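Local atomic coordinates of conserved hypothetical protein (Deinococcus radiodurans, PDB entry 2G40), a protein that may function in L-lactate utilization as a homodimeric member of the LutC/YkgG family. Residues His119-Ala133 with Asp145-Pro159. Numbering follows the deposited sequence. Where two conformers were deposited one is given.
Sequences HAELDRADAVLTGCA and DHRADQGRRALSLIP
Gln150 OE1, lying across from Cys132 and Ala133, is gripped by two backbone N-H groups of its own loop: Asp145 N reaches it in the carbonyl plane on a lone pair at 2.7 Å, while His146 N stands 70° above that plane. The other end of the amide, NE2, donates to both Asp145 OD1 and Asp149 OD1, meeting the latter on its syn side. So fixed, the side chain lies against the backbone, with CG 3.5 Å from Gly131 O and CD close to Cys132 CA. A leucine here would probably leave Asp145 N and His146 N without their shared acceptor and the two carboxylates without their common donor, freeing the loop to shift against Gly131 and Cys132.

The one direct hydrogen bond between the segments is nearly straight: Gly131 N to Asp149 O, 2.9 Å with 174° at the hydrogen. Farther along, the Ala133 methyl makes van der Waals contact with the whole Asp145 carboxylate, its CB 3.6 Å from CG.

Toward helix 119-124 the contact turns apolar. Leu122 divides its carbons among several partners: CD2 meets Leu155 CD2 at 3.6 Å, CD1 faces Ala154 CB, and CB touches Ile158 CG2 in the conformer given. Ile158 also packs on His119 of the second subunit. Val128, on an inner strand of the parallel sheet, holds CG1 between its backbone N and carbonyl carbon (chi1 58°), which puts it 3.2 Å from Leu155 O; this buried carbonyl has no hydrogen-bond partner. Pro159 CG lies beside Val128 CB, and one water sits between Asp123 OD1 (2.6 Å) and Ile158 O.

The loop's shape is thus set largely from within, by the Gln150 amide and its carboxylates, whereas its hold on strand 127-130 and the preceding helix rests on one backbone bond and the fit of apolar side chains.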
# COMPACT_ATOMS: atom_id res chain seq x y z
N HIS A 119 -15.26 0.97 9.00
CA HIS A 119 -14.01 0.85 9.77
C HIS A 119 -14.24 0.00 11.02
O HIS A 119 -13.42 -0.85 11.38
CB HIS A 119 -13.49 2.22 10.21
CG HIS A 119 -13.13 3.12 9.07
ND1 HIS A 119 -13.26 4.49 9.13
CD2 HIS A 119 -12.66 2.85 7.82
CE1 HIS A 119 -12.89 5.02 7.98
NE2 HIS A 119 -12.51 4.05 7.17
N ALA A 120 -15.36 0.23 11.69
CA ALA A 120 -15.67 -0.48 12.93
C ALA A 120 -15.90 -1.97 12.67
O ALA A 120 -15.43 -2.81 13.42
CB ALA A 120 -16.88 0.13 13.59
N GLU A 121 -16.61 -2.29 11.59
CA GLU A 121 -16.80 -3.69 11.18
C GLU A 121 -15.46 -4.34 10.85
O GLU A 121 -15.20 -5.49 11.22
CB GLU A 121 -17.76 -3.79 9.99
CG GLU A 121 -19.23 -3.69 10.42
CD GLU A 121 -20.21 -3.28 9.31
OE1 GLU A 121 -19.81 -2.66 8.30
OE2 GLU A 121 -21.42 -3.55 9.48
N LEU A 122 -14.61 -3.61 10.14
CA LEU A 122 -13.26 -4.13 9.84
C LEU A 122 -12.42 -4.32 11.10
O LEU A 122 -11.67 -5.28 11.23
CB LEU A 122 -12.53 -3.20 8.90
CG LEU A 122 -13.17 -3.16 7.52
CD1 LEU A 122 -12.56 -2.06 6.72
CD2 LEU A 122 -13.00 -4.51 6.85
N ASP A 123 -12.54 -3.37 12.02
CA ASP A 123 -11.77 -3.44 13.25
C ASP A 123 -12.25 -4.59 14.14
O ASP A 123 -11.46 -5.19 14.86
CB ASP A 123 -11.84 -2.10 13.99
CG ASP A 123 -10.93 -2.05 15.18
OD1 ASP A 123 -9.72 -2.30 15.00
OD2 ASP A 123 -11.41 -1.79 16.30
N ARG A 124 -13.54 -4.91 14.06
CA ARG A 124 -14.11 -5.97 14.89
C ARG A 124 -13.93 -7.38 14.31
O ARG A 124 -14.05 -8.37 15.02
CB ARG A 124 -15.59 -5.68 15.16
CG ARG A 124 -15.76 -4.58 16.22
CD ARG A 124 -17.16 -3.96 16.23
N ALA A 125 -13.62 -7.46 13.02
CA ALA A 125 -13.38 -8.72 12.35
C ALA A 125 -12.16 -9.37 13.00
O ALA A 125 -11.27 -8.67 13.49
CB ALA A 125 -13.15 -8.48 10.85
N ASP A 126 -12.11 -10.69 13.00
CA ASP A 126 -10.97 -11.40 13.60
C ASP A 126 -9.80 -11.47 12.63
O ASP A 126 -8.65 -11.43 13.05
CB ASP A 126 -11.38 -12.81 14.03
CG ASP A 126 -12.34 -12.81 15.20
OD1 ASP A 126 -12.19 -11.95 16.10
OD2 ASP A 126 -13.25 -13.69 15.25
N ALA A 127 -10.11 -11.55 11.34
CA ALA A 127 -9.09 -11.75 10.34
C ALA A 127 -9.60 -11.31 8.98
O ALA A 127 -10.81 -11.14 8.77
CB ALA A 127 -8.68 -13.24 10.29
N VAL A 128 -8.67 -11.13 8.06
CA VAL A 128 -8.96 -10.98 6.66
C VAL A 128 -8.17 -12.06 5.93
O VAL A 128 -7.02 -12.36 6.29
CB VAL A 128 -8.58 -9.57 6.15
CG1 VAL A 128 -7.07 -9.23 6.38
CG2 VAL A 128 -8.97 -9.42 4.69
N LEU A 129 -8.79 -12.62 4.90
CA LEU A 129 -8.21 -13.68 4.11
C LEU A 129 -8.02 -13.13 2.71
O LEU A 129 -8.95 -12.60 2.12
CB LEU A 129 -9.17 -14.87 4.06
CG LEU A 129 -8.81 -15.98 3.07
CD1 LEU A 129 -7.51 -16.65 3.49
CD2 LEU A 129 -9.90 -16.99 2.95
N THR A 130 -6.79 -13.20 2.19
CA THR A 130 -6.53 -12.72 0.84
C THR A 130 -5.58 -13.62 0.09
O THR A 130 -4.81 -14.38 0.68
CB THR A 130 -5.88 -11.29 0.77
OG1 THR A 130 -4.48 -11.36 1.09
CG2 THR A 130 -6.57 -10.31 1.70
N GLY A 131 -5.63 -13.48 -1.23
CA GLY A 131 -4.56 -13.92 -2.10
C GLY A 131 -3.52 -12.82 -2.19
O GLY A 131 -3.43 -11.94 -1.33
N CYS A 132 -2.72 -12.86 -3.24
CA CYS A 132 -1.78 -11.78 -3.51
C CYS A 132 -1.50 -11.74 -4.99
O CYS A 132 -2.02 -12.59 -5.75
CB CYS A 132 -0.49 -12.00 -2.78
SG CYS A 132 0.42 -13.49 -3.23
N ALA A 133 -0.69 -10.77 -5.40
CA ALA A 133 -0.29 -10.65 -6.79
C ALA A 133 0.97 -11.45 -7.08
O ALA A 133 1.06 -12.18 -8.09
CB ALA A 133 -0.10 -9.21 -7.18
N ASP A 145 -2.18 -6.36 -5.28
CA ASP A 145 -2.68 -5.42 -6.27
C ASP A 145 -4.19 -5.23 -6.20
O ASP A 145 -4.76 -4.59 -7.07
CB ASP A 145 -2.20 -5.77 -7.70
CG ASP A 145 -2.82 -7.06 -8.24
OD1 ASP A 145 -3.57 -7.74 -7.53
OD2 ASP A 145 -2.50 -7.40 -9.39
N HIS A 146 -4.82 -5.79 -5.17
CA HIS A 146 -6.18 -5.44 -4.77
C HIS A 146 -7.22 -5.81 -5.80
O HIS A 146 -8.23 -5.15 -5.94
CB HIS A 146 -6.18 -3.97 -4.34
CG HIS A 146 -5.24 -3.74 -3.20
ND1 HIS A 146 -5.48 -4.25 -1.94
CD2 HIS A 146 -4.01 -3.17 -3.15
CE1 HIS A 146 -4.47 -3.96 -1.16
NE2 HIS A 146 -3.57 -3.29 -1.86
N ARG A 147 -6.92 -6.88 -6.52
CA ARG A 147 -7.86 -7.54 -7.38
C ARG A 147 -8.89 -8.26 -6.50
O ARG A 147 -8.89 -8.13 -5.26
CB ARG A 147 -7.12 -8.46 -8.33
CG ARG A 147 -6.38 -7.68 -9.42
CD ARG A 147 -5.47 -8.58 -10.18
NE ARG A 147 -4.59 -7.87 -11.10
CZ ARG A 147 -4.91 -7.47 -12.33
NH1 ARG A 147 -6.13 -7.68 -12.81
NH2 ARG A 147 -4.02 -6.83 -13.07
N ALA A 148 -9.79 -8.99 -7.13
CA ALA A 148 -11.00 -9.45 -6.45
C ALA A 148 -10.70 -10.39 -5.28
O ALA A 148 -11.47 -10.42 -4.33
CB ALA A 148 -11.94 -10.13 -7.44
N ASP A 149 -9.61 -11.16 -5.37
CA ASP A 149 -9.22 -12.10 -4.30
C ASP A 149 -8.43 -11.43 -3.17
O ASP A 149 -7.99 -12.10 -2.26
CB ASP A 149 -8.44 -13.30 -4.85
CG ASP A 149 -7.07 -12.91 -5.45
OD1 ASP A 149 -6.83 -11.72 -5.73
OD2 ASP A 149 -6.25 -13.83 -5.68
N GLN A 150 -8.27 -10.11 -3.24
CA GLN A 150 -7.52 -9.35 -2.27
C GLN A 150 -8.32 -8.22 -1.66
O GLN A 150 -8.12 -7.86 -0.49
CB GLN A 150 -6.31 -8.77 -2.97
CG GLN A 150 -5.32 -9.82 -3.36
CD GLN A 150 -4.43 -9.30 -4.43
OE1 GLN A 150 -3.62 -8.42 -4.18
NE2 GLN A 150 -4.61 -9.79 -5.64
N GLY A 151 -9.22 -7.65 -2.44
CA GLY A 151 -10.10 -6.61 -1.97
C GLY A 151 -9.44 -5.26 -1.86
O GLY A 151 -8.23 -5.11 -2.08
N ARG A 152 -10.23 -4.27 -1.49
CA ARG A 152 -9.72 -2.90 -1.38
C ARG A 152 -8.68 -2.77 -0.28
O ARG A 152 -8.56 -3.64 0.57
CB ARG A 152 -10.86 -1.90 -1.18
CG ARG A 152 -11.61 -2.07 0.13
CD ARG A 152 -12.94 -1.37 0.11
NE ARG A 152 -13.79 -1.80 1.19
CZ ARG A 152 -13.97 -1.13 2.33
NH1 ARG A 152 -13.48 0.10 2.51
NH2 ARG A 152 -14.73 -1.66 3.26
N ARG A 153 -7.96 -1.66 -0.31
CA ARG A 153 -6.83 -1.47 0.59
C ARG A 153 -7.21 -1.57 2.06
O ARG A 153 -6.46 -2.11 2.85
CB ARG A 153 -6.14 -0.16 0.27
CG ARG A 153 -5.42 -0.21 -1.07
CD ARG A 153 -4.32 0.80 -1.14
NE ARG A 153 -4.84 2.10 -1.49
CZ ARG A 153 -4.47 3.26 -0.94
NH1 ARG A 153 -3.57 3.33 0.04
NH2 ARG A 153 -5.04 4.37 -1.39
N ALA A 154 -8.41 -1.10 2.41
CA ALA A 154 -8.82 -1.08 3.80
C ALA A 154 -8.87 -2.48 4.41
O ALA A 154 -8.65 -2.62 5.60
CB ALA A 154 -10.17 -0.42 3.97
N LEU A 155 -9.18 -3.49 3.60
CA LEU A 155 -9.41 -4.84 4.11
C LEU A 155 -8.16 -5.47 4.67
O LEU A 155 -8.25 -6.32 5.55
CB LEU A 155 -9.95 -5.74 3.01
CG LEU A 155 -11.28 -5.40 2.36
CD1 LEU A 155 -11.76 -6.61 1.56
CD2 LEU A 155 -12.30 -4.99 3.38
N SER A 156 -7.00 -5.09 4.16
CA SER A 156 -5.73 -5.64 4.65
C SER A 156 -4.98 -4.61 5.50
O SER A 156 -3.86 -4.87 5.94
CB SER A 156 -4.88 -6.14 3.47
OG SER A 156 -4.85 -5.21 2.40
N LEU A 157 -5.60 -3.48 5.78
CA LEU A 157 -4.98 -2.50 6.64
C LEU A 157 -5.59 -2.46 8.02
O LEU A 157 -4.87 -2.32 9.00
CB LEU A 157 -5.09 -1.10 6.04
CG LEU A 157 -4.45 -0.04 6.96
CD1 LEU A 157 -2.93 -0.22 6.99
CD2 LEU A 157 -4.81 1.34 6.56
N ILE A 158 -6.91 -2.51 8.09
CA ILE A 158 -7.63 -2.29 9.34
C ILE A 158 -7.74 -3.53 10.23
O ILE A 158 -7.52 -3.45 11.44
CB ILE A 158 -9.03 -1.69 9.07
CG1 ILE A 158 -8.93 -0.42 8.21
CG2 ILE A 158 -9.75 -1.41 10.39
CD1 ILE A 158 -8.06 0.66 8.81
N PRO A 159 -8.11 -4.71 9.65
CA PRO A 159 -8.15 -5.87 10.54
C PRO A 159 -6.76 -6.21 11.09
O PRO A 159 -5.75 -5.90 10.47
CB PRO A 159 -8.65 -7.00 9.63
CG PRO A 159 -9.33 -6.28 8.51
CD PRO A 159 -8.50 -5.07 8.29
O HOH W 1 -8.39 -4.39 14.07